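Local coordinates for Beta/gama crystallin family protein (Methanosarcina acetivorans, PDB 3HZ2), which binds two calcium ions through its betagamma-crystallin domain, built from two Greek key motifs, at residues A[38-42]-A[43-47]. Sequence-based numbering, arbitrary orientation.
Sequences IKVKS and GTWRF
Trp45 turns its indole back onto the link it has just left, and its NE1 donates a hydrogen bond to the backbone O of Ser42 at 3.2 Å. The bond is moderately straight, 151° at the hydrogen; the acceptor lies at the ring edge, close to the indole plane, and the donor in turn sits in the carbonyl plane. A chi1 of -65° swings the indole to the side of its own backbone N, and a chi2 of 75° then turns the NE1 edge toward Ser42 O. The hydroxyl of Ser42 is hydrogen-bonded to the backbone O of Ala2, outside this contact, and Lys41 and Ser42 form a classic beta bulge opposite Glu4.

Two apolar contacts bridge the strands. Val40 sends CG1 obliquely to Trp45 CD1, 3.8 Å away, and the same methyl lies 3.1 Å from Gly43 O, a carbonyl that is buried here with no hydrogen-bonding partner. Further from the turn, Ile38 and Phe47 approach from opposite directions. The CD1 methyl of Ile38 rests over one face of the phenyl ring, 4.0 Å from its centroid and displaced toward the rim, a CH-pi contact; CG2 reaches Phe47 CZ at 4.0 Å. Leu60 and Ile78 touch both of these side chains, and Phe81 meets the Phe47 ring.

Strands 37-42 and 45-48 belong to different sheets of the betagamma-crystallin sandwich, with the axes of their short segments 10.2 Å apart, so side chains rather than backbone pairing span the gap where one Greek key passes into the next. The example separates two roles: a directional bond satisfies the indole N-H with a nearby backbone carbonyl and holds the ring by the turn, whereas non-directional apolar contacts, one of them CH-pi, join the sheets and leave Gly43 O buried without a partner.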
loop_
_atom_site.group_PDB
_atom_site.type_symbol
_atom_site.label_atom_id
_atom_site.label_comp_id
_atom_site.label_asym_id
_atom_site.label_seq_id
_atom_site.Cartn_x
_atom_site.Cartn_y
_atom_site.Cartn_z
ATOM N N ILE A 38 2.243 6.046 -0.567
ATOM C CA ILE A 38 1.468 5.305 -1.550
ATOM C C ILE A 38 0.823 6.213 -2.590
ATOM O O ILE A 38 0.458 7.349 -2.295
ATOM C CB ILE A 38 0.320 4.522 -0.856
ATOM C CG1 ILE A 38 0.887 3.576 0.205
ATOM C CG2 ILE A 38 -0.499 3.756 -1.895
ATOM C CD1 ILE A 38 -0.173 2.957 1.107
ATOM N N LYS A 39 0.678 5.691 -3.804
ATOM C CA LYS A 39 0.023 6.421 -4.884
ATOM C C LYS A 39 -1.038 5.519 -5.499
ATOM O O LYS A 39 -0.707 4.555 -6.185
ATOM C CB LYS A 39 1.020 6.815 -5.975
ATOM C CG LYS A 39 1.959 7.949 -5.624
ATOM C CD LYS A 39 2.785 8.326 -6.846
ATOM C CE LYS A 39 3.887 9.312 -6.515
ATOM N NZ LYS A 39 4.664 9.657 -7.752
ATOM N N VAL A 40 -2.309 5.813 -5.244
ATOM C CA VAL A 40 -3.379 5.013 -5.824
ATOM C C VAL A 40 -3.743 5.673 -7.150
ATOM O O VAL A 40 -4.424 6.696 -7.176
ATOM C CB VAL A 40 -4.628 4.974 -4.916
ATOM C CG1 VAL A 40 -5.730 4.159 -5.585
ATOM C CG2 VAL A 40 -4.272 4.358 -3.566
ATOM N N LYS A 41 -3.266 5.090 -8.242
ATOM C CA LYS A 41 -3.513 5.615 -9.580
ATOM C C LYS A 41 -4.972 5.451 -9.980
ATOM O O LYS A 41 -5.561 6.333 -10.608
ATOM C CB LYS A 41 -2.622 4.896 -10.597
ATOM C CG LYS A 41 -1.140 4.902 -10.246
ATOM C CD LYS A 41 -0.583 6.316 -10.187
ATOM C CE LYS A 41 -0.672 6.998 -11.545
ATOM N NZ LYS A 41 -0.190 8.408 -11.502
ATOM N N SER A 42 -5.550 4.314 -9.613
ATOM C CA SER A 42 -6.940 4.028 -9.936
ATOM C C SER A 42 -7.471 2.882 -9.089
ATOM O O SER A 42 -6.711 2.014 -8.650
ATOM C CB SER A 42 -7.071 3.680 -11.421
ATOM O OG SER A 42 -6.106 2.711 -11.790
ATOM N N GLY A 43 -8.782 2.885 -8.869
ATOM C CA GLY A 43 -9.406 1.848 -8.071
ATOM C C GLY A 43 -9.255 2.133 -6.592
ATOM O O GLY A 43 -8.590 3.095 -6.203
ATOM N N THR A 44 -9.890 1.312 -5.765
ATOM C CA THR A 44 -9.797 1.467 -4.322
ATOM C C THR A 44 -9.041 0.253 -3.810
ATOM O O THR A 44 -9.334 -0.879 -4.198
ATOM C CB THR A 44 -11.181 1.519 -3.659
ATOM O OG1 THR A 44 -11.925 2.620 -4.199
ATOM C CG2 THR A 44 -11.042 1.706 -2.158
ATOM N N TRP A 45 -8.060 0.491 -2.951
ATOM C CA TRP A 45 -7.253 -0.593 -2.420
ATOM C C TRP A 45 -7.305 -0.695 -0.906
ATOM O O TRP A 45 -7.336 0.314 -0.198
ATOM C CB TRP A 45 -5.799 -0.428 -2.859
ATOM C CG TRP A 45 -5.593 -0.552 -4.340
ATOM C CD1 TRP A 45 -5.901 0.374 -5.295
ATOM C CD2 TRP A 45 -5.029 -1.669 -5.029
ATOM N NE1 TRP A 45 -5.560 -0.100 -6.541
ATOM C CE2 TRP A 45 -5.023 -1.352 -6.406
ATOM C CE3 TRP A 45 -4.527 -2.913 -4.617
ATOM C CZ2 TRP A 45 -4.530 -2.233 -7.375
ATOM C CZ3 TRP A 45 -4.039 -3.789 -5.580
ATOM C CH2 TRP A 45 -4.045 -3.443 -6.946
ATOM N N ARG A 46 -7.304 -1.929 -0.420
ATOM C CA ARG A 46 -7.337 -2.205 1.007
ATOM C C ARG A 46 -5.978 -2.706 1.469
ATOM O O ARG A 46 -5.425 -3.645 0.890
ATOM C CB ARG A 46 -8.405 -3.256 1.309
ATOM C CG ARG A 46 -8.404 -3.736 2.746
ATOM C CD ARG A 46 -9.651 -4.553 3.031
ATOM N NE ARG A 46 -10.857 -3.741 2.910
ATOM C CZ ARG A 46 -12.081 -4.194 3.153
ATOM N NH1 ARG A 46 -12.252 -5.453 3.529
ATOM N NH2 ARG A 46 -13.129 -3.389 3.034
ATOM N N PHE A 47 -5.443 -2.079 2.514
ATOM C CA PHE A 47 -4.145 -2.458 3.051
ATOM C C PHE A 47 -4.307 -3.112 4.418
ATOM O O PHE A 47 -4.970 -2.570 5.296
ATOM C CB PHE A 47 -3.240 -1.225 3.141
ATOM C CG PHE A 47 -3.034 -0.544 1.817
ATOM C CD1 PHE A 47 -3.997 0.321 1.307
ATOM C CD2 PHE A 47 -1.909 -0.827 1.045
ATOM C CE1 PHE A 47 -3.848 0.896 0.042
ATOM C CE2 PHE A 47 -1.750 -0.260 -0.219
ATOM C CZ PHE A 47 -2.723 0.602 -0.722
#